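Long-range contacts in transcriptional regulator (LacI family) (Clostridium acetobutylicum ATCC 824, PDB 3G85), which probably acts as a DNA-binding transcription factor of the LacI family, recognising regulatory DNA sequences to control gene expression: residues Y112-K117 with V241-E246; N195-A200 with I223-R228. All coordinates share one frame; numbering follows the deposited sequence.

Interaction 1. Residues Y112-K117 with V241-E246; sequences YKMGEK and VDIPIE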
loop_
_atom_site.group_PDB
_atom_site.type_symbol
_atom_site.label_atom_id
_atom_site.label_comp_id
_atom_site.label_asym_id
_atom_site.label_seq_id
_atom_site.Cartn_x
_atom_site.Cartn_y
_atom_site.Cartn_z
ATOM N N TYR A 112 4.172 -9.929 1.140
ATOM C CA TYR A 112 4.457 -10.884 2.196
ATOM C C TYR A 112 5.727 -10.503 2.969
ATOM O O TYR A 112 5.719 -10.487 4.196
ATOM C CB TYR A 112 4.531 -12.288 1.608
ATOM C CG TYR A 112 4.636 -13.375 2.668
ATOM C CD1 TYR A 112 3.499 -14.059 3.099
ATOM C CD2 TYR A 112 5.876 -13.698 3.244
ATOM C CE1 TYR A 112 3.592 -15.054 4.083
ATOM C CE2 TYR A 112 5.970 -14.696 4.202
ATOM C CZ TYR A 112 4.825 -15.364 4.615
ATOM O OH TYR A 112 4.931 -16.360 5.585
ATOM N N LYS A 113 6.822 -10.199 2.276
ATOM C CA LYS A 113 8.054 -9.816 2.958
ATOM C C LYS A 113 7.935 -8.541 3.790
ATOM O O LYS A 113 8.649 -8.397 4.765
ATOM C CB LYS A 113 9.269 -9.688 2.028
ATOM C CG LYS A 113 9.784 -11.027 1.479
ATOM C CD LYS A 113 11.068 -10.780 0.692
ATOM C CE LYS A 113 11.698 -12.105 0.231
ATOM N NZ LYS A 113 10.829 -12.747 -0.809
HETATM N N MSE A 114 7.079 -7.597 3.394
HETATM C CA MSE A 114 6.837 -6.438 4.264
HETATM C C MSE A 114 6.268 -6.825 5.633
HETATM O O MSE A 114 6.756 -6.353 6.670
HETATM C CB MSE A 114 5.885 -5.448 3.582
HETATM C CG MSE A 114 6.528 -4.792 2.339
HETATM SE SE MSE A 114 5.276 -3.538 1.537
HETATM C CE MSE A 114 5.387 -2.095 2.858
ATOM N N GLY A 115 5.219 -7.651 5.633
ATOM C CA GLY A 115 4.659 -8.171 6.900
ATOM C C GLY A 115 5.717 -8.918 7.691
ATOM O O GLY A 115 5.857 -8.774 8.920
ATOM N N GLU A 116 6.462 -9.750 6.978
ATOM C CA GLU A 116 7.569 -10.473 7.587
ATOM C C GLU A 116 8.584 -9.561 8.284
ATOM O O GLU A 116 8.981 -9.840 9.415
ATOM C CB GLU A 116 8.234 -11.342 6.525
ATOM C CG GLU A 116 9.390 -12.215 7.004
ATOM C CD GLU A 116 9.925 -13.068 5.859
ATOM O OE1 GLU A 116 10.380 -12.497 4.843
ATOM O OE2 GLU A 116 9.868 -14.310 5.972
ATOM N N LYS A 117 9.028 -8.478 7.638
ATOM C CA LYS A 117 9.935 -7.546 8.305
ATOM C C LYS A 117 9.350 -6.958 9.589
ATOM O O LYS A 117 10.096 -6.734 10.537
ATOM C CB LYS A 117 10.340 -6.374 7.390
ATOM C CG LYS A 117 11.096 -6.745 6.129
ATOM C CD LYS A 117 11.602 -5.476 5.400
ATOM C CE LYS A 117 11.991 -5.858 3.963
ATOM N NZ LYS A 117 12.534 -4.706 3.192
ATOM N N VAL A 241 7.137 -0.027 7.645
ATOM C CA VAL A 241 7.583 -0.773 6.489
ATOM C C VAL A 241 6.850 -0.086 5.313
ATOM O O VAL A 241 5.613 -0.082 5.241
ATOM C CB VAL A 241 7.284 -2.287 6.567
ATOM C CG1 VAL A 241 8.068 -2.970 5.428
ATOM C CG2 VAL A 241 7.710 -2.849 7.960
ATOM N N ASP A 242 7.615 0.580 4.461
ATOM C CA ASP A 242 7.028 1.553 3.542
ATOM C C ASP A 242 6.740 0.933 2.207
ATOM O O ASP A 242 7.538 0.137 1.685
ATOM C CB ASP A 242 7.968 2.761 3.359
ATOM C CG ASP A 242 7.316 3.910 2.618
ATOM O OD1 ASP A 242 6.165 4.276 2.952
ATOM O OD2 ASP A 242 7.963 4.473 1.693
ATOM N N ILE A 243 5.590 1.282 1.651
ATOM C CA ILE A 243 5.328 0.971 0.248
ATOM C C ILE A 243 5.946 2.154 -0.525
ATOM O O ILE A 243 5.458 3.242 -0.403
ATOM C CB ILE A 243 3.852 0.934 -0.061
ATOM C CG1 ILE A 243 3.122 -0.060 0.835
ATOM C CG2 ILE A 243 3.640 0.502 -1.522
ATOM C CD1 ILE A 243 1.612 -0.151 0.526
ATOM N N PRO A 244 6.998 1.914 -1.329
ATOM C CA PRO A 244 7.766 2.988 -2.008
ATOM C C PRO A 244 7.034 3.534 -3.243
ATOM O O PRO A 244 7.483 3.387 -4.399
ATOM C CB PRO A 244 9.111 2.318 -2.318
ATOM C CG PRO A 244 8.715 0.800 -2.535
ATOM C CD PRO A 244 7.508 0.554 -1.622
ATOM N N ILE A 245 5.905 4.192 -2.984
ATOM C CA ILE A 245 4.975 4.548 -4.025
ATOM C C ILE A 245 5.586 5.535 -5.003
ATOM O O ILE A 245 5.360 5.408 -6.216
ATOM C CB ILE A 245 3.662 5.085 -3.453
ATOM C CG1 ILE A 245 2.885 3.915 -2.793
ATOM C CG2 ILE A 245 2.805 5.733 -4.558
ATOM C CD1 ILE A 245 1.891 4.386 -1.681
ATOM N N GLU A 246 6.343 6.518 -4.498
ATOM C CA GLU A 246 6.953 7.497 -5.417
ATOM C C GLU A 246 7.833 6.821 -6.481
ATOM O O GLU A 246 7.628 7.075 -7.676
ATOM C CB GLU A 246 7.707 8.630 -4.694
ATOM C CG GLU A 246 6.791 9.436 -3.756
ATOM C CD GLU A 246 6.651 8.837 -2.374
ATOM O OE1 GLU A 246 7.105 7.704 -2.125
ATOM O OE2 GLU A 246 6.048 9.514 -1.532
#

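Interaction 2. Residues N195-A200 with I223-R228; sequences NSDSIA and IGMNDR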
loop_
_atom_site.group_PDB
_atom_site.type_symbol
_atom_site.label_atom_id
_atom_site.label_comp_id
_atom_site.label_asym_id
_atom_site.label_seq_id
_atom_site.Cartn_x
_atom_site.Cartn_y
_atom_site.Cartn_z
ATOM N N ASN A 195 -1.854 -2.049 9.870
ATOM C CA ASN A 195 -1.623 -2.235 8.431
ATOM C C ASN A 195 -1.840 -0.941 7.637
ATOM O O ASN A 195 -1.898 -0.968 6.400
ATOM C CB ASN A 195 -2.394 -3.458 7.853
ATOM C CG ASN A 195 -3.893 -3.214 7.678
ATOM O OD1 ASN A 195 -4.453 -2.273 8.222
ATOM N ND2 ASN A 195 -4.555 -4.086 6.899
ATOM N N SER A 196 -1.966 0.184 8.344
ATOM C CA SER A 196 -1.835 1.496 7.676
ATOM C C SER A 196 -1.238 2.497 8.660
ATOM O O SER A 196 -1.431 2.389 9.894
ATOM C CB SER A 196 -3.173 1.994 7.087
ATOM O OG SER A 196 -3.868 2.844 7.974
ATOM N N ASP A 197 -0.495 3.460 8.125
ATOM C CA ASP A 197 0.061 4.522 8.966
ATOM C C ASP A 197 -1.020 5.447 9.511
ATOM O O ASP A 197 -0.857 5.947 10.624
ATOM C CB ASP A 197 1.102 5.356 8.224
ATOM C CG ASP A 197 0.516 6.012 6.985
ATOM O OD1 ASP A 197 0.124 5.260 6.071
ATOM O OD2 ASP A 197 0.367 7.266 6.971
ATOM N N SER A 198 -2.134 5.640 8.802
ATOM C CA SER A 198 -3.213 6.498 9.325
ATOM C C SER A 198 -3.778 5.873 10.597
ATOM O O SER A 198 -4.075 6.555 11.568
ATOM C CB SER A 198 -4.359 6.659 8.309
ATOM O OG SER A 198 -3.920 7.466 7.237
ATOM N N ILE A 199 -3.920 4.552 10.569
ATOM C CA ILE A 199 -4.391 3.826 11.728
ATOM C C ILE A 199 -3.418 4.052 12.876
ATOM O O ILE A 199 -3.824 4.353 14.011
ATOM C CB ILE A 199 -4.589 2.329 11.381
ATOM C CG1 ILE A 199 -5.888 2.140 10.565
ATOM C CG2 ILE A 199 -4.557 1.461 12.653
ATOM C CD1 ILE A 199 -6.063 0.748 10.064
ATOM N N ALA A 200 -2.127 3.913 12.599
ATOM C CA ALA A 200 -1.099 4.090 13.644
ATOM C C ALA A 200 -1.104 5.491 14.250
ATOM O O ALA A 200 -0.935 5.661 15.466
ATOM C CB ALA A 200 0.288 3.763 13.069
ATOM N N ILE A 223 2.388 -0.246 8.374
ATOM C CA ILE A 223 2.647 -0.236 6.926
ATOM C C ILE A 223 2.504 1.208 6.429
ATOM O O ILE A 223 1.484 1.863 6.674
ATOM C CB ILE A 223 1.673 -1.158 6.160
ATOM C CG1 ILE A 223 1.814 -2.632 6.616
ATOM C CG2 ILE A 223 1.835 -0.986 4.619
ATOM C CD1 ILE A 223 3.201 -3.238 6.266
ATOM N N GLY A 224 3.529 1.701 5.749
ATOM C CA GLY A 224 3.531 3.109 5.315
ATOM C C GLY A 224 2.835 3.273 3.987
ATOM O O GLY A 224 3.298 2.761 2.964
HETATM N N MSE A 225 1.691 3.952 3.997
HETATM C CA MSE A 225 0.923 4.120 2.757
HETATM C C MSE A 225 0.883 5.581 2.355
HETATM O O MSE A 225 0.956 5.897 1.165
HETATM C CB MSE A 225 -0.507 3.587 2.923
HETATM C CG MSE A 225 -0.547 2.191 3.497
HETATM SE SE MSE A 225 -2.341 1.455 3.226
HETATM C CE MSE A 225 -1.923 -0.357 3.521
ATOM N N ASN A 226 0.701 6.458 3.347
ATOM C CA ASN A 226 0.684 7.900 3.103
ATOM C C ASN A 226 2.091 8.482 3.225
ATOM O O ASN A 226 3.059 7.778 3.542
ATOM C CB ASN A 226 -0.295 8.634 4.047
ATOM C CG ASN A 226 -1.766 8.257 3.786
ATOM O OD1 ASN A 226 -2.209 8.167 2.655
ATOM N ND2 ASN A 226 -2.510 8.022 4.852
ATOM N N ASP A 227 2.203 9.772 2.955
ATOM C CA ASP A 227 3.465 10.511 3.036
ATOM C C ASP A 227 4.329 10.140 4.270
ATOM O O ASP A 227 3.883 10.257 5.396
ATOM C CB ASP A 227 3.085 12.000 3.023
ATOM C CG ASP A 227 4.244 12.918 2.760
ATOM O OD1 ASP A 227 5.343 12.728 3.352
ATOM O OD2 ASP A 227 4.008 13.900 1.997
ATOM N N ARG A 228 5.552 9.661 4.031
ATOM C CA ARG A 228 6.501 9.253 5.081
ATOM C C ARG A 228 6.731 10.308 6.194
ATOM O O ARG A 228 7.081 9.955 7.338
ATOM C CB ARG A 228 7.866 8.945 4.450
ATOM C CG ARG A 228 7.918 7.700 3.545
ATOM C CD ARG A 228 9.394 7.497 3.081
ATOM N NE ARG A 228 9.541 6.212 2.399
ATOM C CZ ARG A 228 10.443 5.931 1.444
ATOM N NH1 ARG A 228 11.303 6.872 1.039
ATOM N NH2 ARG A 228 10.479 4.711 0.896
HETATM O O HOH W 1 2.424 8.746 7.105
#

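Interaction 1. Residues Y112-K117 with V241-E246
M114, a selenomethionine of helix 111-124, reaches out to V241, near the end of strand 239-242. Its CG stands anti to the carbonyl carbon (chi1 -67°), and the chain runs straight out before bending at SE (chi3 74°), which turns the terminal methyl onto the strand. The two side chains slide past each other in opposite directions, M114 CB lying 3.8 Å from V241 CG1. Beyond the bend, M114 CE sits close over the backbone, 3.1 Å from V241 O and 3.3 Å from D242 O. M114 CE also meets I243 CG1 at 3.7 Å, where the two side chains cross at about a right angle. Strand 239-242 belongs to the C-terminal sheet of the two-lobed periplasmic-binding-protein-like fold, and the helix lies over one face of it; I223 of the adjoining strand 219-224 and R145 of helix 140-155 also touch M114. One turn further along the helix, K117 adds a looser apolar touch with the middle of its chain, CD standing 4.3 Å from V241 CG1. Its extended chain carries NZ past the valine to a salt bridge with D273 and a hydrogen bond to the carbonyl of G274.

Interaction 2. Residues N195-A200 with I223-R228
D197 points its carboxylate at the backbone of M225 and N226, and a single oxygen, OD1, takes both amides. M225 N donates to D197 OD1 over 2.9 Å, and N226 N to the same D197 OD1 over 3.0 Å, nearly straight at 172°. Both donors approach from one face of the carboxylate, well above its plane. With CG between the backbone N and the carbonyl carbon (chi1 59°), the carboxylate projects off the start of the helix toward the turn that follows strand 219-224. The other oxygen, D197 OD2, lies 3.3 Å from N226 CB and accepts from a water at 2.5 Å, which also donates to D227 O. The N226 amide stands almost perpendicular to the carboxylate, the planes 80° apart. N226 ND2 comes within 2.8 Å of S198 OG, but at an angle too poor for a hydrogen bond.

The selenomethionine M225 runs its extended chain alongside S196, SE lying 4.0 Å from S196 CB and CE ending against the carbonyl oxygen of N195. I223 packs its branched CB over the same carbonyl, 3.6 Å from N195 O.

These contacts join the start of helix 197-209 to the end of strand 219-224, within a beta-alpha-beta unit whose first strand is 191-194. S196 is the N-cap of this helix: its OG accepts from I199 N and also bonds N170. Two amides and a water donating to the D197 carboxylate would be expected to favour its ionised form, as would the helix N-terminus it sits on; its grip on consecutive backbone amides probably fixes the course of the chain just after strand 219-224.

Interactions 1 and 2 reach the same sheet through neighbouring strands 239-242 and 219-224, their centres 11 Å apart. The shared edge is backbone: G224 N probably donates a hydrogen bond to V241 O at 2.8 Å. At the end of strand 239-242, D242 OD2 meets R228 NE in a short salt bridge of 2.5 Å, and D242 also pairs with R29 of helix 27-40. I245 CD1 packs 3.4 Å from M225 O. Bound glycerol, probably from the crystallisation liquor, lies about 4 Å from the I243 side chain and about 5 Å from that of M225, consistent with both contacts bordering a pocket.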